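Local coordinates for cellulase (Xanthomonas axonopodis pv. citri, PDB 4W7W), which probably hydrolyses beta-1,4-glucosidic bonds of cellulose and cello-oligosaccharides, as a glycoside hydrolase of family 5 built on an (alpha/beta)8 barrel, at residues G26-G31 with G295-A300; M63-L68 with Y104-L109; W299-W304 with F311-G316. All coordinates share one frame; numbering follows the deposited sequence.

Contact 1. Residues G26-G31 with G295-A300; sequences GVNLSG and GWTWWA. With BGC (beta-D-glucopyranose), chain B.
Gly26 and Val27 pair in parallel with Thr297 and Trp298, the strand axes approaching to 4.0 Å at 42°, so that the first and last strands of the barrel meet and close it. Trp298 N gives a bond to Gly26 O (2.9 Å), and Asn28 N gives a nearly straight one to Trp298 O (2.8 Å). The same Trp298 O also accepts from Asn28 ND2 at 3.0 Å. This second N-H arrives from above the carbonyl plane, 65° out of it, although the oxygen lies in the plane of the Asn28 amide. Two donors of one residue thus grip a single buried carbonyl. The amide then crosses the Trp299 indole at about a right angle, Asn28 CG lying 3.4 Å from Trp299 CE3, with the two planes 53° apart. The Trp299 indole runs on past Asn28 to Ser30, whose OG is 3.7 Å from Trp299 CZ2 and is hydrogen-bonded to Glu33. The methyl of Ala300, which follows a cis peptide bond, covers one indole face near its rim. Beyond the ring lies a glucose unit, its O1 3.1 Å from Trp299 NE1. Asn28 OD1 is taken by Arg67 and ND2 also reaches Gly265 O, so the amide is held in a fixed rotation, and the indole of the glycan pocket lies against a group probably restrained in place.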
loop_
_atom_site.group_PDB
_atom_site.type_symbol
_atom_site.label_atom_id
_atom_site.label_comp_id
_atom_site.label_asym_id
_atom_site.label_seq_id
_atom_site.Cartn_x
_atom_site.Cartn_y
_atom_site.Cartn_z
ATOM N N GLY A 26 -9.211 5.805 -1.677
ATOM C CA GLY A 26 -9.780 4.929 -0.686
ATOM C C GLY A 26 -8.974 4.781 0.566
ATOM O O GLY A 26 -8.289 5.710 1.022
ATOM N N VAL A 27 -9.100 3.600 1.158
ATOM C CA VAL A 27 -8.541 3.323 2.467
ATOM C C VAL A 27 -7.902 1.950 2.522
ATOM O O VAL A 27 -8.245 1.050 1.758
ATOM C CB VAL A 27 -9.608 3.436 3.593
ATOM C CG1 VAL A 27 -10.243 4.810 3.658
ATOM C CG2 VAL A 27 -10.674 2.367 3.475
ATOM N N ASN A 28 -6.981 1.815 3.470
ATOM C CA ASN A 28 -6.484 0.516 3.913
ATOM C C ASN A 28 -7.495 -0.101 4.872
ATOM O O ASN A 28 -7.915 0.556 5.836
ATOM C CB ASN A 28 -5.159 0.669 4.662
ATOM C CG ASN A 28 -3.995 0.906 3.749
ATOM O OD1 ASN A 28 -3.306 -0.043 3.385
ATOM N ND2 ASN A 28 -3.744 2.167 3.370
ATOM N N LEU A 29 -7.889 -1.353 4.637
ATOM C CA LEU A 29 -8.665 -2.120 5.608
ATOM C C LEU A 29 -7.685 -3.053 6.279
ATOM O O LEU A 29 -7.341 -4.096 5.754
ATOM C CB LEU A 29 -9.829 -2.874 4.978
ATOM C CG LEU A 29 -10.933 -1.984 4.412
ATOM C CD1 LEU A 29 -12.069 -2.798 3.796
ATOM C CD2 LEU A 29 -11.503 -1.046 5.460
ATOM N N SER A 30 -7.188 -2.591 7.423
ATOM C CA SER A 30 -6.154 -3.262 8.208
ATOM C C SER A 30 -6.747 -4.304 9.147
ATOM O O SER A 30 -7.840 -4.105 9.692
ATOM C CB SER A 30 -5.379 -2.198 9.002
ATOM O OG SER A 30 -4.497 -2.753 9.959
ATOM N N GLY A 31 -6.012 -5.398 9.338
ATOM C CA GLY A 31 -6.408 -6.427 10.280
ATOM C C GLY A 31 -5.850 -7.785 9.961
ATOM O O GLY A 31 -5.656 -8.589 10.855
ATOM N N GLY A 295 -3.548 7.935 -7.474
ATOM C CA GLY A 295 -4.450 7.889 -6.341
ATOM C C GLY A 295 -3.740 7.630 -5.047
ATOM O O GLY A 295 -2.505 7.740 -4.955
ATOM N N TRP A 296 -4.553 7.303 -4.049
ATOM C CA TRP A 296 -4.102 7.191 -2.690
ATOM C C TRP A 296 -5.027 6.299 -1.898
ATOM O O TRP A 296 -6.209 6.151 -2.207
ATOM C CB TRP A 296 -4.022 8.567 -2.005
ATOM C CG TRP A 296 -5.203 9.485 -2.107
ATOM C CD1 TRP A 296 -5.231 10.597 -2.885
ATOM C CD2 TRP A 296 -6.464 9.461 -1.387
ATOM N NE1 TRP A 296 -6.412 11.259 -2.726
ATOM C CE2 TRP A 296 -7.180 10.597 -1.803
ATOM C CE3 TRP A 296 -7.036 8.626 -0.417
ATOM C CZ2 TRP A 296 -8.455 10.896 -1.310
ATOM C CZ3 TRP A 296 -8.308 8.937 0.068
ATOM C CH2 TRP A 296 -8.995 10.057 -0.379
ATOM N N THR A 297 -4.460 5.732 -0.836
ATOM C CA THR A 297 -5.216 4.986 0.169
ATOM C C THR A 297 -4.741 5.401 1.556
ATOM O O THR A 297 -3.590 5.228 1.927
ATOM C CB THR A 297 -5.118 3.450 -0.009
ATOM O OG1 THR A 297 -3.774 3.022 -0.281
ATOM C CG2 THR A 297 -5.990 2.973 -1.152
ATOM N N TRP A 298 -5.678 5.940 2.324
ATOM C CA TRP A 298 -5.449 6.393 3.693
ATOM C C TRP A 298 -5.135 5.223 4.622
ATOM O O TRP A 298 -5.728 4.146 4.498
ATOM C CB TRP A 298 -6.730 7.061 4.166
ATOM C CG TRP A 298 -6.782 7.439 5.607
ATOM C CD1 TRP A 298 -7.187 6.654 6.641
ATOM C CD2 TRP A 298 -6.422 8.694 6.174
ATOM N NE1 TRP A 298 -7.128 7.347 7.822
ATOM C CE2 TRP A 298 -6.662 8.613 7.565
ATOM C CE3 TRP A 298 -5.961 9.898 5.649
ATOM C CZ2 TRP A 298 -6.473 9.704 8.426
ATOM C CZ3 TRP A 298 -5.768 10.963 6.503
ATOM C CH2 TRP A 298 -6.026 10.857 7.872
ATOM N N TRP A 299 -4.251 5.448 5.577
ATOM C CA TRP A 299 -3.986 4.499 6.650
ATOM C C TRP A 299 -4.652 5.037 7.919
ATOM O O TRP A 299 -4.199 6.048 8.437
ATOM C CB TRP A 299 -2.480 4.318 6.888
ATOM C CG TRP A 299 -2.255 3.238 7.909
ATOM C CD1 TRP A 299 -2.289 3.384 9.267
ATOM C CD2 TRP A 299 -2.129 1.848 7.657
ATOM N NE1 TRP A 299 -2.150 2.161 9.875
ATOM C CE2 TRP A 299 -2.063 1.199 8.906
ATOM C CE3 TRP A 299 -2.079 1.082 6.497
ATOM C CZ2 TRP A 299 -1.929 -0.188 9.018
ATOM C CZ3 TRP A 299 -1.968 -0.295 6.603
ATOM C CH2 TRP A 299 -1.883 -0.912 7.849
ATOM N N ALA A 300 -5.700 4.403 8.456
ATOM C CA ALA A 300 -6.330 3.161 8.008
ATOM C C ALA A 300 -7.734 3.081 8.583
ATOM O O ALA A 300 -8.124 3.853 9.465
ATOM C CB ALA A 300 -5.533 1.952 8.485
HETATM C C2 BGC B . 0.248 0.691 13.757
HETATM C C3 BGC B . 0.358 -0.593 14.580
HETATM C C4 BGC B . -0.331 -1.782 13.910
HETATM C C5 BGC B . 0.063 -1.868 12.445
HETATM C C6 BGC B . -0.778 -2.888 11.698
HETATM C C1 BGC B . 0.682 0.442 12.321
HETATM O O1 BGC B . 0.483 1.606 11.504
HETATM O O2 BGC B . 1.063 1.721 14.336
HETATM O O3 BGC B . -0.187 -0.352 15.883
HETATM O O4 BGC B . 0.084 -3.008 14.508
HETATM O O5 BGC B . -0.122 -0.604 11.803
HETATM O O6 BGC B . -0.220 -3.042 10.415
#

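Contact 2. Residues M63-L68 with Y104-L109; sequences MNTIRL and YLILDL
Parallel backbone bonds run from Tyr104 N to Asn64 O, through Ile66 N to Tyr104 O (2.9 Å), Ile106 N to Ile66 O and Leu68 N to Ile106 O, and end with Asp108 N to Leu68 O. The strand axes lie 4.7 Å apart at 18°. Charge contributes through Arg67, whose extended chain runs past the side chain of Ile106 to Asp108. Guanidinium and carboxylate are stacked, 13° from parallel, with Asp108 OD2 over the centre of the cation and 3.3 Å from Arg67 NH1. No N-H points at that oxygen, so the pairing is electrostatic, and the N-H groups serve others: NH1 meets Asn28 and Glu266, NH2 meets Glu222 and Asn153, while Asp108 OD2 bonds to His110. Apolar contacts fall on both faces. Thr65 CG2 meets Ile106 CD1 at 3.8 Å on the Arg67 side; on the other, Leu105 CD1 lies 4.0 Å from Ile66 CG2 and 3.9 Å from Leu68 CB. The pair forms the second and third strands of the barrel, linked through helices 72-75 and 85-100 in a beta-alpha-beta crossover and set between strands 24-29 and 147-150, with Leu107 and Leu109 packing outward on helix 127-141.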
loop_
_atom_site.group_PDB
_atom_site.type_symbol
_atom_site.label_atom_id
_atom_site.label_comp_id
_atom_site.label_asym_id
_atom_site.label_seq_id
_atom_site.Cartn_x
_atom_site.Cartn_y
_atom_site.Cartn_z
ATOM N N MET A 63 -15.408 6.119 -2.035
ATOM C CA MET A 63 -14.121 5.507 -2.215
ATOM C C MET A 63 -14.200 4.263 -3.046
ATOM O O MET A 63 -14.964 3.336 -2.744
ATOM C CB MET A 63 -13.522 5.248 -0.882
ATOM C CG MET A 63 -13.187 6.572 -0.260
ATOM S SD MET A 63 -12.694 6.262 1.403
ATOM C CE MET A 63 -12.030 7.866 1.831
ATOM N N ASN A 64 -13.408 4.254 -4.108
ATOM C CA ASN A 64 -13.432 3.165 -5.068
ATOM C C ASN A 64 -12.271 2.217 -4.943
ATOM O O ASN A 64 -12.131 1.343 -5.782
ATOM C CB ASN A 64 -13.514 3.702 -6.501
ATOM C CG ASN A 64 -12.213 4.298 -6.976
ATOM O OD1 ASN A 64 -11.314 4.554 -6.174
ATOM N ND2 ASN A 64 -12.092 4.489 -8.277
ATOM N N THR A 65 -11.442 2.351 -3.900
ATOM C CA THR A 65 -10.239 1.534 -3.786
ATOM C C THR A 65 -10.030 1.115 -2.345
ATOM O O THR A 65 -10.109 1.937 -1.433
ATOM C CB THR A 65 -9.002 2.301 -4.287
ATOM O OG1 THR A 65 -9.217 2.694 -5.644
ATOM C CG2 THR A 65 -7.752 1.449 -4.256
ATOM N N ILE A 66 -9.743 -0.165 -2.164
ATOM C CA ILE A 66 -9.394 -0.713 -0.862
ATOM C C ILE A 66 -8.006 -1.335 -0.957
ATOM O O ILE A 66 -7.761 -2.172 -1.838
ATOM C CB ILE A 66 -10.399 -1.788 -0.440
ATOM C CG1 ILE A 66 -11.804 -1.196 -0.268
ATOM C CG2 ILE A 66 -9.926 -2.508 0.817
ATOM C CD1 ILE A 66 -11.951 -0.132 0.783
ATOM N N ARG A 67 -7.104 -0.909 -0.076
ATOM C CA ARG A 67 -5.822 -1.595 0.084
ATOM C C ARG A 67 -5.974 -2.615 1.208
ATOM O O ARG A 67 -6.457 -2.267 2.288
ATOM C CB ARG A 67 -4.690 -0.590 0.348
ATOM C CG ARG A 67 -3.307 -1.225 0.467
ATOM C CD ARG A 67 -2.233 -0.166 0.368
ATOM N NE ARG A 67 -0.859 -0.642 0.450
ATOM C CZ ARG A 67 -0.086 -0.596 1.530
ATOM N NH1 ARG A 67 -0.558 -0.258 2.719
ATOM N NH2 ARG A 67 1.195 -0.876 1.412
ATOM N N LEU A 68 -5.605 -3.857 0.916
ATOM C CA LEU A 68 -5.810 -4.985 1.805
ATOM C C LEU A 68 -4.470 -5.596 2.208
ATOM O O LEU A 68 -3.909 -6.427 1.490
ATOM C CB LEU A 68 -6.668 -6.039 1.123
ATOM C CG LEU A 68 -7.043 -7.231 1.991
ATOM C CD1 LEU A 68 -8.075 -6.826 3.037
ATOM C CD2 LEU A 68 -7.559 -8.383 1.146
ATOM N N TYR A 104 -11.807 -1.300 -6.561
ATOM C CA TYR A 104 -10.553 -1.989 -6.812
ATOM C C TYR A 104 -9.980 -2.500 -5.499
ATOM O O TYR A 104 -10.199 -1.895 -4.448
ATOM C CB TYR A 104 -9.550 -1.022 -7.444
ATOM C CG TYR A 104 -9.980 -0.518 -8.797
ATOM C CD1 TYR A 104 -9.675 -1.230 -9.960
ATOM C CD2 TYR A 104 -10.713 0.653 -8.923
ATOM C CE1 TYR A 104 -10.074 -0.780 -11.207
ATOM C CE2 TYR A 104 -11.110 1.116 -10.168
ATOM C CZ TYR A 104 -10.785 0.397 -11.307
ATOM O OH TYR A 104 -11.161 0.833 -12.557
ATOM N N LEU A 105 -9.243 -3.610 -5.569
ATOM C CA LEU A 105 -8.630 -4.218 -4.406
ATOM C C LEU A 105 -7.143 -4.317 -4.640
ATOM O O LEU A 105 -6.692 -5.016 -5.547
ATOM C CB LEU A 105 -9.233 -5.596 -4.168
ATOM C CG LEU A 105 -8.787 -6.269 -2.867
ATOM C CD1 LEU A 105 -9.353 -5.559 -1.644
ATOM C CD2 LEU A 105 -9.180 -7.744 -2.853
ATOM N N ILE A 106 -6.376 -3.596 -3.822
ATOM C CA ILE A 106 -4.918 -3.722 -3.822
ATOM C C ILE A 106 -4.526 -4.840 -2.870
ATOM O O ILE A 106 -4.784 -4.763 -1.666
ATOM C CB ILE A 106 -4.203 -2.427 -3.414
ATOM C CG1 ILE A 106 -4.564 -1.267 -4.343
ATOM C CG2 ILE A 106 -2.702 -2.653 -3.360
ATOM C CD1 ILE A 106 -4.227 0.088 -3.765
ATOM N N LEU A 107 -3.888 -5.869 -3.420
ATOM C CA LEU A 107 -3.327 -6.944 -2.610
ATOM C C LEU A 107 -1.986 -6.459 -2.092
ATOM O O LEU A 107 -1.023 -6.361 -2.867
ATOM C CB LEU A 107 -3.155 -8.198 -3.463
ATOM C CG LEU A 107 -4.445 -8.742 -4.063
ATOM C CD1 LEU A 107 -4.155 -10.028 -4.830
ATOM C CD2 LEU A 107 -5.525 -8.955 -3.010
ATOM N N ASP A 108 -1.935 -6.104 -0.808
ATOM C CA ASP A 108 -0.716 -5.564 -0.187
ATOM C C ASP A 108 -0.021 -6.657 0.599
ATOM O O ASP A 108 -0.466 -7.037 1.672
ATOM C CB ASP A 108 -1.083 -4.390 0.734
ATOM C CG ASP A 108 -0.058 -4.093 1.801
ATOM O OD1 ASP A 108 1.141 -4.388 1.625
ATOM O OD2 ASP A 108 -0.529 -3.560 2.847
ATOM N N LEU A 109 1.062 -7.177 0.018
ATOM C CA LEU A 109 1.918 -8.144 0.711
ATOM C C LEU A 109 2.680 -7.361 1.789
ATOM O O LEU A 109 3.656 -6.662 1.496
ATOM C CB LEU A 109 2.875 -8.815 -0.266
ATOM C CG LEU A 109 3.571 -10.060 0.297
ATOM C CD1 LEU A 109 2.605 -11.227 0.398
ATOM C CD2 LEU A 109 4.745 -10.429 -0.592
#

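Contact 3. Residues W299-W304 with F311-G316; sequences WAAGAW and FTVQPG. With BGC (beta-D-glucopyranose), chain B.
Gln314 reaches across to Gly302 and bends round its peptide. Its CB sits 3.3 Å from Gly302 O, and CG, placed anti to the backbone N (chi1 -175°), comes to 3.2 Å from the same oxygen. The chain then turns at chi2 (70°), which lays CD alongside the Gly302 backbone, 3.5 Å from Gly302 C. At the tip, OE1 accepts from Gly302 N at 2.8 Å, the donor standing above the carbonyl plane of the amide, 49° out of it, instead of on a lone pair; the methyl of Ala301 also touches this oxygen. NE2, the other branch, lies loosely near Gly302 C and Ala303 N and hydrogen-bonds to Asp54. The side-chain amide is therefore held by a backbone donor on one branch and a carboxylate on the other.

Backbone bonds join the chains further back. Val313 N gives to Ala300 O at 3.0 Å, whereas Ala300 N to Phe311 O is long and weak at 3.4 Å. Thr312 OG1 accepts from Gln314 N, an ST turn that ends at the backbone N of Gln314. Phe311 CB packs on Trp299 O at 3.4 Å, and Ala301 CB meets Val313 CG2 at 4.1 Å. The contact thus ties the end of strand 293-301, just past the sugar-binding Trp299, to the loop that precedes helix 325-328. Ala301, Val313 and Gln314 all lean on Phe58 of helix 52-60, and strand 24-29 runs alongside through Asn28, Leu29 and Val27.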
loop_
_atom_site.group_PDB
_atom_site.type_symbol
_atom_site.label_atom_id
_atom_site.label_comp_id
_atom_site.label_asym_id
_atom_site.label_seq_id
_atom_site.Cartn_x
_atom_site.Cartn_y
_atom_site.Cartn_z
ATOM N N TRP A 299 -4.251 5.448 5.577
ATOM C CA TRP A 299 -3.986 4.499 6.650
ATOM C C TRP A 299 -4.652 5.037 7.919
ATOM O O TRP A 299 -4.199 6.048 8.437
ATOM C CB TRP A 299 -2.480 4.318 6.888
ATOM C CG TRP A 299 -2.255 3.238 7.909
ATOM C CD1 TRP A 299 -2.289 3.384 9.267
ATOM C CD2 TRP A 299 -2.129 1.848 7.657
ATOM N NE1 TRP A 299 -2.150 2.161 9.875
ATOM C CE2 TRP A 299 -2.063 1.199 8.906
ATOM C CE3 TRP A 299 -2.079 1.082 6.497
ATOM C CZ2 TRP A 299 -1.929 -0.188 9.018
ATOM C CZ3 TRP A 299 -1.968 -0.295 6.603
ATOM C CH2 TRP A 299 -1.883 -0.912 7.849
ATOM N N ALA A 300 -5.700 4.403 8.456
ATOM C CA ALA A 300 -6.330 3.161 8.008
ATOM C C ALA A 300 -7.734 3.081 8.583
ATOM O O ALA A 300 -8.124 3.853 9.465
ATOM C CB ALA A 300 -5.533 1.952 8.485
ATOM N N ALA A 301 -8.468 2.087 8.102
ATOM C CA ALA A 301 -9.685 1.626 8.727
ATOM C C ALA A 301 -9.535 0.148 9.044
ATOM O O ALA A 301 -8.413 -0.373 9.082
ATOM C CB ALA A 301 -10.889 1.955 7.859
ATOM N N GLY A 302 -10.655 -0.513 9.273
ATOM C CA GLY A 302 -10.651 -1.859 9.830
ATOM C C GLY A 302 -11.183 -1.848 11.248
ATOM O O GLY A 302 -11.083 -0.847 11.954
ATOM N N ALA A 303 -11.729 -2.985 11.667
ATOM C CA ALA A 303 -12.491 -3.069 12.905
ATOM C C ALA A 303 -11.663 -3.277 14.173
ATOM O O ALA A 303 -12.237 -3.321 15.254
ATOM C CB ALA A 303 -13.513 -4.193 12.791
ATOM N N TRP A 304 -10.352 -3.435 14.068
ATOM C CA TRP A 304 -9.515 -3.788 15.205
ATOM C C TRP A 304 -8.579 -2.670 15.723
ATOM O O TRP A 304 -7.611 -2.946 16.441
ATOM C CB TRP A 304 -8.720 -5.046 14.859
ATOM C CG TRP A 304 -9.486 -6.331 14.999
ATOM C CD1 TRP A 304 -10.844 -6.508 15.042
ATOM C CD2 TRP A 304 -8.916 -7.637 15.100
ATOM N NE1 TRP A 304 -11.146 -7.843 15.175
ATOM C CE2 TRP A 304 -9.980 -8.555 15.224
ATOM C CE3 TRP A 304 -7.611 -8.113 15.126
ATOM C CZ2 TRP A 304 -9.769 -9.926 15.361
ATOM C CZ3 TRP A 304 -7.401 -9.476 15.255
ATOM C CH2 TRP A 304 -8.476 -10.362 15.376
ATOM N N PHE A 311 -5.398 7.581 13.778
ATOM C CA PHE A 311 -5.570 7.626 12.323
ATOM C C PHE A 311 -6.760 6.815 11.828
ATOM O O PHE A 311 -6.934 6.656 10.631
ATOM C CB PHE A 311 -4.287 7.152 11.618
ATOM C CG PHE A 311 -3.050 7.906 12.018
ATOM C CD1 PHE A 311 -3.018 9.297 12.120
ATOM C CD2 PHE A 311 -1.878 7.210 12.207
ATOM C CE1 PHE A 311 -1.833 9.961 12.459
ATOM C CE2 PHE A 311 -0.706 7.857 12.525
ATOM C CZ PHE A 311 -0.685 9.231 12.670
ATOM N N THR A 312 -7.573 6.276 12.721
ATOM C CA THR A 312 -8.680 5.462 12.276
ATOM C C THR A 312 -9.747 6.257 11.544
ATOM O O THR A 312 -10.189 7.297 12.031
ATOM C CB THR A 312 -9.326 4.687 13.426
ATOM O OG1 THR A 312 -10.379 3.897 12.874
ATOM C CG2 THR A 312 -9.874 5.587 14.562
ATOM N N VAL A 313 -10.212 5.731 10.418
ATOM C CA VAL A 313 -11.450 6.209 9.814
ATOM C C VAL A 313 -12.508 5.106 9.763
ATOM O O VAL A 313 -13.494 5.228 9.032
ATOM C CB VAL A 313 -11.250 6.919 8.452
ATOM C CG1 VAL A 313 -10.434 8.190 8.662
ATOM C CG2 VAL A 313 -10.622 6.006 7.412
ATOM N N GLN A 314 -12.329 4.052 10.563
ATOM C CA GLN A 314 -13.376 3.058 10.712
ATOM C C GLN A 314 -14.567 3.717 11.412
ATOM O O GLN A 314 -14.384 4.315 12.461
ATOM C CB GLN A 314 -12.872 1.895 11.555
ATOM C CG GLN A 314 -13.870 0.750 11.671
ATOM C CD GLN A 314 -14.091 -0.028 10.389
ATOM O OE1 GLN A 314 -13.388 0.134 9.383
ATOM N NE2 GLN A 314 -15.049 -0.927 10.441
ATOM N N PRO A 315 -15.783 3.611 10.838
ATOM C CA PRO A 315 -16.921 4.257 11.480
ATOM C C PRO A 315 -17.152 3.675 12.839
ATOM O O PRO A 315 -16.811 2.514 13.120
ATOM C CB PRO A 315 -18.073 3.961 10.533
ATOM C CG PRO A 315 -17.664 2.723 9.827
ATOM C CD PRO A 315 -16.182 2.898 9.624
ATOM N N GLY A 316 -17.720 4.492 13.708
ATOM C CA GLY A 316 -18.016 4.042 15.051
ATOM C C GLY A 316 -19.042 2.921 15.083
ATOM O O GLY A 316 -19.825 2.766 14.160
HETATM C C2 BGC B . 0.248 0.691 13.757
HETATM C C3 BGC B . 0.358 -0.593 14.580
HETATM C C4 BGC B . -0.331 -1.782 13.910
HETATM C C5 BGC B . 0.063 -1.868 12.445
HETATM C C6 BGC B . -0.778 -2.888 11.698
HETATM C C1 BGC B . 0.682 0.442 12.321
HETATM O O1 BGC B . 0.483 1.606 11.504
HETATM O O2 BGC B . 1.063 1.721 14.336
HETATM O O3 BGC B . -0.187 -0.352 15.883
HETATM O O4 BGC B . 0.084 -3.008 14.508
HETATM O O5 BGC B . -0.122 -0.604 11.803
HETATM O O6 BGC B . -0.220 -3.042 10.415
#

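Overall arrangement
Contacts 1 and 2 share the barrel wall, with centres about 7 Å apart: strands 24-29 and 65-70 are neighbours, joined by Leu29 N to Arg67 O (2.9 Å) and, at the side chains, by Asn28 OD1 to Arg67 NH1 (2.8 Å). Contact 3 continues from contact 1 along strand 293-301, sharing Trp299 and Ala300; Asn28 O to Ala301 N (2.8 Å) and Trp298 NE1 to Phe311 O (2.9 Å) link the two. Contacts 2 and 3, about 15 Å between centres, touch where Arg67 NH1 lies 4.1 Å from Trp299 CZ3. Charge and hydrogen bonds lead from Asp108 through Arg67 to Asn28, whose amide packs on Trp299 of the glycan pocket, which Glu33 also lines.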